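Side-chain contacts in xyloglucan-specific endo-beta-1,4-glucanase GH12 (Aspergillus niveus, PDB 4NPR), which probably cleaves internal beta-1,4-glucosidic linkages of xyloglucan with retention of configuration, as a family 12 glycoside hydrolase: residues D199-L204 and Q208-D213; I159-V164 and K168-L173; A149-S154 and S183-S188. One frame throughout, in Å; residues are numbered along the deposited sequence.

Contact 1. Residues D199-L204 and Q208-D213; sequences DFFTYL and QGLSSD
The phenol ring of Y203 and the carboxamide of Q208 meet at an angle, their planes 42° apart. Q208 CG lies 4.0 Å from Y203 CE1, approaching the ring obliquely, while L204 CD2 sits in the plane at the ring edge. The bend of the Q208 chain at chi2 (-70°) carries the amide to the hydroxyl end of the phenol, where NE2 gives a weak hydrogen bond of 3.3 Å to Y203 OH. The second ring, that of F201, receives L210 CD2 near its plane, 4.3 Å from CD1. L204 O, in the last turn of helix 198-207, accepts from Q208 N at 3.0 Å and from L210 N at 3.1 Å, the two donors standing on opposite faces of the carbonyl plane. With both bonds made where the chain leaves the helix, L210 CB lies 3.8 Å from L204 CB, an apolar contact beside the shared acceptor. Helix 198-207 and the loop following it thus pack against the nine-stranded sheet, with F201 and L204 on I139 of strand 137-146, L210 on L127 of strand 117-128, and Y203 and L204 on F184 of strand 179-186.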
# COMPACT_ATOMS: atom_id res chain seq x y z
N ASP A 199 -0.06 15.41 0.90
CA ASP A 199 0.62 16.12 -0.18
C ASP A 199 0.28 15.49 -1.54
O ASP A 199 0.15 16.17 -2.52
CB ASP A 199 2.15 16.20 0.04
CG ASP A 199 2.55 16.99 1.34
OD1 ASP A 199 1.84 17.92 1.77
OD2 ASP A 199 3.60 16.65 1.95
N PHE A 200 0.16 14.18 -1.58
CA PHE A 200 -0.26 13.44 -2.76
C PHE A 200 -1.62 13.86 -3.29
O PHE A 200 -1.79 14.00 -4.49
CB PHE A 200 -0.27 11.96 -2.41
CG PHE A 200 1.10 11.46 -2.10
CD1 PHE A 200 2.01 11.27 -3.13
CD2 PHE A 200 1.52 11.29 -0.81
CE1 PHE A 200 3.30 10.88 -2.86
CE2 PHE A 200 2.82 10.92 -0.54
CZ PHE A 200 3.69 10.68 -1.56
N PHE A 201 -2.58 14.09 -2.40
CA PHE A 201 -3.87 14.65 -2.79
C PHE A 201 -3.80 16.13 -3.20
O PHE A 201 -4.37 16.52 -4.23
CB PHE A 201 -4.90 14.43 -1.68
CG PHE A 201 -5.10 12.98 -1.35
CD1 PHE A 201 -5.82 12.16 -2.19
CD2 PHE A 201 -4.53 12.41 -0.21
CE1 PHE A 201 -6.03 10.81 -1.90
CE2 PHE A 201 -4.73 11.06 0.09
CZ PHE A 201 -5.47 10.27 -0.76
N THR A 202 -3.13 16.96 -2.42
CA THR A 202 -2.94 18.34 -2.79
C THR A 202 -2.45 18.34 -4.25
O THR A 202 -2.94 19.07 -5.11
CB THR A 202 -1.86 19.01 -1.90
OG1 THR A 202 -2.14 18.85 -0.50
CG2 THR A 202 -1.73 20.49 -2.20
N TYR A 203 -1.48 17.47 -4.54
CA TYR A 203 -0.88 17.44 -5.86
C TYR A 203 -1.86 17.11 -6.98
O TYR A 203 -1.86 17.77 -8.01
CB TYR A 203 0.30 16.47 -5.91
CG TYR A 203 0.77 16.26 -7.35
CD1 TYR A 203 0.24 15.25 -8.12
CD2 TYR A 203 1.73 17.10 -7.94
CE1 TYR A 203 0.63 15.07 -9.43
CE2 TYR A 203 2.13 16.91 -9.28
CZ TYR A 203 1.57 15.88 -10.01
OH TYR A 203 1.92 15.62 -11.34
N LEU A 204 -2.66 16.07 -6.76
CA LEU A 204 -3.62 15.58 -7.74
C LEU A 204 -4.74 16.56 -7.95
O LEU A 204 -5.21 16.70 -9.07
CB LEU A 204 -4.22 14.23 -7.31
CG LEU A 204 -3.24 13.05 -7.22
CD1 LEU A 204 -3.93 11.87 -6.60
CD2 LEU A 204 -2.61 12.65 -8.56
N GLN A 208 -3.85 17.27 -11.66
CA GLN A 208 -4.50 16.19 -12.40
C GLN A 208 -6.04 16.21 -12.28
O GLN A 208 -6.69 15.21 -12.57
CB GLN A 208 -3.99 14.83 -11.88
CG GLN A 208 -2.49 14.67 -11.88
CD GLN A 208 -1.90 14.57 -13.27
OE1 GLN A 208 -2.61 14.33 -14.23
NE2 GLN A 208 -0.59 14.72 -13.36
N GLY A 209 -6.63 17.31 -11.79
CA GLY A 209 -8.07 17.47 -11.81
C GLY A 209 -8.84 16.66 -10.78
O GLY A 209 -10.06 16.52 -10.88
N LEU A 210 -8.17 16.11 -9.78
CA LEU A 210 -8.89 15.27 -8.84
C LEU A 210 -9.84 16.14 -8.02
O LEU A 210 -9.47 17.21 -7.58
CB LEU A 210 -7.94 14.51 -7.92
CG LEU A 210 -8.71 13.54 -7.03
CD1 LEU A 210 -9.19 12.33 -7.84
CD2 LEU A 210 -7.84 13.15 -5.84
N SER A 211 -11.06 15.68 -7.81
CA SER A 211 -12.01 16.48 -7.07
C SER A 211 -11.74 16.38 -5.54
O SER A 211 -11.48 15.29 -5.02
CB SER A 211 -13.45 16.05 -7.41
OG SER A 211 -14.38 16.71 -6.57
N SER A 212 -11.79 17.49 -4.82
CA SER A 212 -11.66 17.42 -3.37
C SER A 212 -12.99 17.12 -2.67
O SER A 212 -13.00 16.89 -1.46
CB SER A 212 -10.99 18.67 -2.79
OG SER A 212 -11.71 19.83 -3.12
N ASP A 213 -14.09 17.06 -3.42
CA ASP A 213 -15.36 16.68 -2.81
C ASP A 213 -15.43 15.16 -2.53
O ASP A 213 -16.35 14.68 -1.87
CB ASP A 213 -16.54 17.14 -3.71
CG ASP A 213 -17.84 17.39 -2.91
OD1 ASP A 213 -17.77 17.66 -1.70
OD2 ASP A 213 -18.95 17.33 -3.51

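Contact 2. Residues I159-V164 and K168-L173; sequences IATPTV and KFNLYL
Three backbone hydrogen bonds tie 159-164 to 168-173. I159 N donates to L171 O at 2.8 Å, L171 N to A160 O at 2.8 Å, and F169 N to P162 O at 2.9 Å. Only T163 and V164 of the first segment are strand, and the rest of 159-164 is loop or turn. Between the bonds, T161 turns its CA toward F169 O in a CA-H...O contact of 3.0 Å.

The side chains fill in around this backbone. I159 holds CG1 between its backbone N and carbonyl carbon (chi1 54°), which sends the branch across L171 CG and lets CD1 reach L173 CB at 3.8 Å. The P162 ring crosses the L171 side chain at about a right angle, CD over CB. F169 presents its edge to the chain opposite, with V164 O in the ring plane 3.4 Å from CE2. On the sheet face that carries T163 and K168, T163 OG1 rests against the aliphatic CG and CD of K168, whose bent chain carries NZ back toward T161 O. The T161 and N170 side chains lie side by side, pointing the same way, with T161 CG2 3.6 Å from N170 OD1, an oxygen that is hydrogen-bonded to Q187.

T163 and K168 form an antiparallel non-hydrogen-bonded pair in the beta hairpin of strands 163-164 and 167-176, in which a largely irregular arm, with a short strand at its end, borders strand 167-176. Strand 163-164 is an outermost strand of the larger sheet of the GH12 beta-jelly roll.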
# COMPACT_ATOMS: atom_id res chain seq x y z
N ILE A 159 3.15 9.57 -16.60
CA ILE A 159 2.52 10.84 -17.06
C ILE A 159 3.23 12.06 -16.48
O ILE A 159 3.06 13.16 -16.96
CB ILE A 159 1.01 10.93 -16.76
CG1 ILE A 159 0.70 10.68 -15.28
CG2 ILE A 159 0.27 9.89 -17.58
CD1 ILE A 159 -0.76 10.88 -14.90
N ALA A 160 4.06 11.88 -15.46
CA ALA A 160 4.72 13.01 -14.81
C ALA A 160 5.74 12.49 -13.82
O ALA A 160 5.69 11.35 -13.42
CB ALA A 160 3.69 13.88 -14.11
N THR A 161 6.63 13.36 -13.40
CA THR A 161 7.68 13.01 -12.47
C THR A 161 7.75 14.01 -11.31
O THR A 161 8.79 14.57 -11.04
CB THR A 161 9.03 12.92 -13.22
OG1 THR A 161 9.29 14.16 -13.90
CG2 THR A 161 9.00 11.75 -14.28
N PRO A 162 6.64 14.21 -10.60
CA PRO A 162 6.60 15.20 -9.51
C PRO A 162 7.36 14.81 -8.25
O PRO A 162 7.60 13.64 -8.00
CB PRO A 162 5.12 15.24 -9.17
CG PRO A 162 4.71 13.79 -9.32
CD PRO A 162 5.45 13.32 -10.55
N THR A 163 7.73 15.82 -7.46
CA THR A 163 8.37 15.64 -6.17
C THR A 163 7.26 15.94 -5.13
O THR A 163 6.67 16.99 -5.15
CB THR A 163 9.58 16.61 -6.04
OG1 THR A 163 10.66 16.18 -6.89
CG2 THR A 163 10.08 16.70 -4.61
N VAL A 164 6.97 15.01 -4.26
CA VAL A 164 5.90 15.14 -3.29
C VAL A 164 6.44 14.57 -2.00
O VAL A 164 7.12 13.51 -2.00
CB VAL A 164 4.69 14.27 -3.67
CG1 VAL A 164 3.55 14.47 -2.67
CG2 VAL A 164 4.26 14.52 -5.11
N LYS A 168 11.19 12.30 -5.03
CA LYS A 168 10.91 12.33 -6.47
C LYS A 168 10.23 11.03 -6.91
O LYS A 168 10.69 9.94 -6.60
CB LYS A 168 12.17 12.55 -7.27
CG LYS A 168 11.97 13.27 -8.62
CD LYS A 168 13.12 14.29 -8.86
CE LYS A 168 13.50 14.46 -10.35
NZ LYS A 168 12.33 14.75 -11.23
N PHE A 169 9.11 11.18 -7.59
CA PHE A 169 8.26 10.09 -8.01
C PHE A 169 8.15 10.02 -9.53
O PHE A 169 8.12 11.06 -10.19
CB PHE A 169 6.88 10.31 -7.42
CG PHE A 169 6.79 9.96 -5.96
CD1 PHE A 169 6.76 8.64 -5.55
CD2 PHE A 169 6.76 10.93 -5.02
CE1 PHE A 169 6.71 8.31 -4.21
CE2 PHE A 169 6.71 10.61 -3.69
CZ PHE A 169 6.67 9.30 -3.28
N ASN A 170 8.11 8.82 -10.07
CA ASN A 170 7.48 8.60 -11.36
C ASN A 170 5.98 8.38 -11.11
O ASN A 170 5.62 7.53 -10.31
CB ASN A 170 8.01 7.37 -12.03
CG ASN A 170 9.43 7.52 -12.51
OD1 ASN A 170 9.90 8.58 -12.87
ND2 ASN A 170 10.13 6.41 -12.52
N LEU A 171 5.12 9.09 -11.82
CA LEU A 171 3.68 8.96 -11.65
C LEU A 171 3.03 8.21 -12.81
O LEU A 171 3.20 8.59 -13.94
CB LEU A 171 3.02 10.33 -11.50
CG LEU A 171 1.47 10.27 -11.37
CD1 LEU A 171 1.09 9.37 -10.20
CD2 LEU A 171 0.81 11.64 -11.22
N TYR A 172 2.21 7.22 -12.48
CA TYR A 172 1.50 6.40 -13.42
C TYR A 172 0.00 6.50 -13.24
O TYR A 172 -0.49 6.67 -12.13
CB TYR A 172 1.93 4.95 -13.20
CG TYR A 172 3.39 4.80 -13.42
CD1 TYR A 172 3.89 4.57 -14.69
CD2 TYR A 172 4.26 4.94 -12.38
CE1 TYR A 172 5.24 4.48 -14.92
CE2 TYR A 172 5.62 4.86 -12.58
CZ TYR A 172 6.13 4.61 -13.86
OH TYR A 172 7.53 4.55 -14.07
N LEU A 173 -0.72 6.31 -14.33
CA LEU A 173 -2.16 6.25 -14.29
C LEU A 173 -2.73 5.16 -15.19
O LEU A 173 -2.34 5.01 -16.35
CB LEU A 173 -2.72 7.59 -14.72
CG LEU A 173 -4.23 7.73 -14.97
CD1 LEU A 173 -4.99 7.45 -13.68
CD2 LEU A 173 -4.48 9.14 -15.48

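Contact 3. Residues A149-S154 and S183-S188; sequences AGPISS and SFVAQS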
# COMPACT_ATOMS: atom_id res chain seq x y z
N ALA A 149 8.92 -5.31 -10.30
CA ALA A 149 7.53 -5.04 -9.99
C ALA A 149 7.05 -3.76 -10.70
O ALA A 149 7.70 -2.72 -10.62
CB ALA A 149 7.35 -4.93 -8.49
N GLY A 150 5.94 -3.86 -11.44
CA GLY A 150 5.44 -2.74 -12.23
C GLY A 150 4.03 -2.34 -11.87
O GLY A 150 3.19 -3.20 -11.57
N PRO A 151 3.75 -1.04 -11.91
CA PRO A 151 2.40 -0.56 -11.64
C PRO A 151 1.44 -0.65 -12.84
O PRO A 151 1.84 -0.86 -14.02
CB PRO A 151 2.63 0.91 -11.30
CG PRO A 151 3.72 1.28 -12.21
CD PRO A 151 4.66 0.09 -12.20
N ILE A 152 0.16 -0.50 -12.47
CA ILE A 152 -0.94 -0.21 -13.36
C ILE A 152 -0.57 1.06 -14.09
O ILE A 152 -0.18 2.04 -13.45
CB ILE A 152 -2.23 0.08 -12.57
CG1 ILE A 152 -2.50 -0.97 -11.46
CG2 ILE A 152 -3.42 0.18 -13.51
CD1 ILE A 152 -2.70 -2.38 -11.97
N SER A 153 -0.71 1.03 -15.41
CA SER A 153 -0.41 2.14 -16.27
C SER A 153 -1.02 1.81 -17.63
O SER A 153 -0.90 0.72 -18.11
CB SER A 153 1.11 2.32 -16.42
OG SER A 153 1.40 3.45 -17.22
N SER A 154 -1.67 2.77 -18.27
CA SER A 154 -2.12 2.55 -19.65
C SER A 154 -0.95 2.46 -20.60
O SER A 154 -0.86 1.51 -21.35
CB SER A 154 -3.06 3.64 -20.09
OG SER A 154 -4.13 3.63 -19.16
N SER A 183 -0.48 5.85 -9.41
CA SER A 183 0.62 5.24 -8.68
C SER A 183 1.87 6.10 -8.68
O SER A 183 2.41 6.39 -9.74
CB SER A 183 0.96 3.87 -9.25
OG SER A 183 -0.06 2.94 -8.96
N PHE A 184 2.31 6.49 -7.48
CA PHE A 184 3.50 7.28 -7.30
C PHE A 184 4.57 6.27 -6.97
O PHE A 184 4.49 5.56 -5.98
CB PHE A 184 3.35 8.26 -6.13
CG PHE A 184 2.33 9.34 -6.38
CD1 PHE A 184 0.99 9.08 -6.25
CD2 PHE A 184 2.74 10.62 -6.70
CE1 PHE A 184 0.07 10.08 -6.48
CE2 PHE A 184 1.82 11.62 -6.93
CZ PHE A 184 0.49 11.35 -6.82
N VAL A 185 5.57 6.17 -7.83
CA VAL A 185 6.60 5.19 -7.65
C VAL A 185 7.92 5.91 -7.42
O VAL A 185 8.42 6.63 -8.33
CB VAL A 185 6.74 4.30 -8.89
CG1 VAL A 185 7.88 3.31 -8.68
CG2 VAL A 185 5.41 3.58 -9.19
N ALA A 186 8.46 5.76 -6.21
CA ALA A 186 9.66 6.51 -5.85
C ALA A 186 10.83 6.08 -6.73
O ALA A 186 11.01 4.89 -7.00
CB ALA A 186 9.98 6.33 -4.40
N GLN A 187 11.59 7.05 -7.21
CA GLN A 187 12.76 6.79 -8.06
C GLN A 187 13.92 6.06 -7.34
O GLN A 187 14.67 5.34 -7.99
CB GLN A 187 13.26 8.11 -8.67
CG GLN A 187 12.22 8.71 -9.58
CD GLN A 187 12.69 9.89 -10.43
OE1 GLN A 187 13.62 10.65 -10.09
NE2 GLN A 187 12.00 10.07 -11.53
N SER A 188 14.09 6.28 -6.03
CA SER A 188 14.99 5.49 -5.20
C SER A 188 14.19 4.68 -4.23
O SER A 188 13.23 5.17 -3.65
CB SER A 188 15.95 6.36 -4.39
OG SER A 188 16.72 7.20 -5.25
O HOH W 1 -1.31 3.41 -11.21
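A loop of the beta-jelly roll, the one that leaves strand 137-146, here lies against strand 179-186 through a proline and a water. P151 directs its ring at the strand and meets two residues whose side chains point back toward the loop. Its CB is 4.0 Å from S183 CB, and its CG is 4.2 Å from V185 CG2, the proline and valine side chains crossing at about a right angle. In V185, CG2 lies beside the backbone N and CG1 opposite it (chi1 178°), which leaves CG2 as the branch that touches the ring. Polar contact between the segments runs through the water. This molecule hydrogen-bonds S183 OG at 2.6 Å and lies 2.9 Å from I152 O, to which it can donate although other acceptors compete for its protons. With 113 Å² buried in all and no direct hydrogen bond between the segments, the loop is only lightly joined to the strand. Neighbouring strands complete the setting: Y172 of strand 167-176 and W142 of strand 137-146 both touch P151 and V185, while on S183 packs M140 of the latter strand. F184, the residue between S183 and V185, instead packs on Y203 and L204 of helix 198-207.

In the fold
Along the chain, contact 2 is nested inside the loop closed by contact 3, and contact 1 follows both. Contacts 2 and 3 have centres about 9 Å apart; contact 2 lies on strand 167-176 and contact 3 on strand 179-186, neighbours in the larger sheet, joined by probable hydrogen bonds from N170 N to V185 O and from S183 N to Y172 O. Contact 1 lies about 13 Å from contact 2 and about 18 Å from contact 3, measured between centres. Its F200 meets the rings of F169 and F184, and Y203 packs on P162. The helix 198-207 and the 149-154 loop thus cover opposite faces of strand 179-186, the hairpin lying at the sheet's edge beside them.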